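Local coordinates for antigen 43 (Escherichia coli, PDB 4KH3), which mediates bacterial clumping as a self-associating autotransporter, by a Velcro-like mechanism, and is associated with biofilm formation, at residues F26-A31 against W54-G59. Residues are numbered along the deposited sequence; the frame is centred on the assembly and turned at random.
Sequences FVSGTA and WIKAGG
Phe26 and Trp54 form an offset stack between in-register residues of two parallel strands on successive coils of a beta-helix. The planes are inclined by 28°, and Phe26 CE1 lies over a face of the indole, 3.7 Å from Trp54 CD1 near the rim. With the strands in register, the shared chi1 (-58° and -54°, CG beside the backbone N) sends both side chains off in the same direction. On the buried face, Val27 and Ile55 repeat the pairing in aliphatic form, with Val27 CG2 3.9 Å from Ile55 CD1. The backbones are joined by Val27 N to Trp54 O (2.8 Å) and Lys56 N to Val27 O (2.9 Å). Close packing continues at Gly59, whose CA comes 3.4 Å from Gly29 O, a weak CA-H...O contact.

The solvent side is looser: Lys56 CD passes 4.0 Å from Ser28 OG, and at the exposed Ala57 and Gly58 of the type II turn from Lys56 to Gly59 one water donates to both Ser28 O and Ala57 O. Trp54 NE1 is hydrogen-bonded to Asn24 OD1. Strand 5-8 flanks residues 26-31, with backbone hydrogen bonds to Phe26, Ser28 and Gly29, and strand 71-74 packs against Trp54 and Ile55, continuing the parallel stack in both directions.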
# COMPACT_ATOMS: atom_id res chain seq x y z
N PHE A 26 5.64 13.00 -49.43
CA PHE A 26 4.86 11.79 -49.59
C PHE A 26 5.78 10.64 -49.98
O PHE A 26 6.35 10.62 -51.08
CB PHE A 26 3.77 11.97 -50.65
CG PHE A 26 2.82 13.10 -50.35
CD1 PHE A 26 1.80 12.94 -49.43
CD2 PHE A 26 2.94 14.31 -51.03
CE1 PHE A 26 0.91 13.98 -49.16
CE2 PHE A 26 2.06 15.36 -50.77
CZ PHE A 26 1.04 15.20 -49.83
N VAL A 27 5.95 9.69 -49.07
CA VAL A 27 6.95 8.65 -49.26
C VAL A 27 6.30 7.33 -49.63
O VAL A 27 5.56 6.75 -48.83
CB VAL A 27 7.79 8.45 -48.01
CG1 VAL A 27 8.95 7.51 -48.30
CG2 VAL A 27 8.28 9.78 -47.48
N SER A 28 6.58 6.88 -50.85
CA SER A 28 6.15 5.57 -51.29
C SER A 28 7.39 4.68 -51.40
O SER A 28 7.29 3.46 -51.47
CB SER A 28 5.42 5.66 -52.62
OG SER A 28 4.10 6.16 -52.44
N GLY A 29 8.55 5.32 -51.43
CA GLY A 29 9.80 4.59 -51.38
C GLY A 29 10.38 4.70 -49.99
O GLY A 29 9.68 4.47 -49.00
N THR A 30 11.66 5.04 -49.90
CA THR A 30 12.31 5.19 -48.61
C THR A 30 12.84 6.60 -48.42
O THR A 30 13.54 7.13 -49.28
CB THR A 30 13.46 4.18 -48.44
OG1 THR A 30 12.93 2.86 -48.40
CG2 THR A 30 14.21 4.44 -47.15
N ALA A 31 12.49 7.19 -47.29
CA ALA A 31 13.04 8.46 -46.86
C ALA A 31 13.85 8.23 -45.59
O ALA A 31 13.32 7.76 -44.58
CB ALA A 31 11.92 9.47 -46.61
N TRP A 54 4.52 11.93 -44.84
CA TRP A 54 3.46 10.93 -44.98
C TRP A 54 4.10 9.66 -45.51
O TRP A 54 4.55 9.62 -46.65
CB TRP A 54 2.37 11.43 -45.95
CG TRP A 54 1.81 12.77 -45.56
CD1 TRP A 54 2.41 13.99 -45.75
CD2 TRP A 54 0.56 13.03 -44.91
NE1 TRP A 54 1.60 14.99 -45.25
CE2 TRP A 54 0.47 14.43 -44.73
CE3 TRP A 54 -0.48 12.22 -44.45
CZ2 TRP A 54 -0.63 15.03 -44.12
CZ3 TRP A 54 -1.58 12.82 -43.84
CH2 TRP A 54 -1.64 14.22 -43.68
N ILE A 55 4.17 8.64 -44.67
CA ILE A 55 4.71 7.37 -45.12
C ILE A 55 3.52 6.59 -45.62
O ILE A 55 2.66 6.20 -44.84
CB ILE A 55 5.40 6.58 -44.00
CG1 ILE A 55 6.36 7.48 -43.20
CG2 ILE A 55 6.14 5.39 -44.57
CD1 ILE A 55 7.51 8.06 -44.03
N LYS A 56 3.46 6.39 -46.93
CA LYS A 56 2.29 5.77 -47.52
C LYS A 56 2.43 4.26 -47.61
O LYS A 56 3.50 3.71 -47.33
CB LYS A 56 2.02 6.36 -48.91
CG LYS A 56 2.00 7.89 -48.91
CD LYS A 56 1.63 8.45 -50.27
CE LYS A 56 0.18 8.12 -50.62
NZ LYS A 56 -0.77 8.55 -49.53
N ALA A 57 1.35 3.60 -48.02
CA ALA A 57 1.34 2.16 -48.21
C ALA A 57 2.58 1.68 -48.99
O ALA A 57 2.84 2.12 -50.12
CB ALA A 57 0.05 1.73 -48.90
N GLY A 58 3.35 0.80 -48.38
CA GLY A 58 4.54 0.26 -49.02
C GLY A 58 5.77 1.13 -48.84
O GLY A 58 6.87 0.74 -49.22
N GLY A 59 5.59 2.32 -48.27
CA GLY A 59 6.71 3.22 -48.05
C GLY A 59 7.37 3.01 -46.70
O GLY A 59 6.79 2.39 -45.80
O HOH W 1 5.09 2.09 -51.85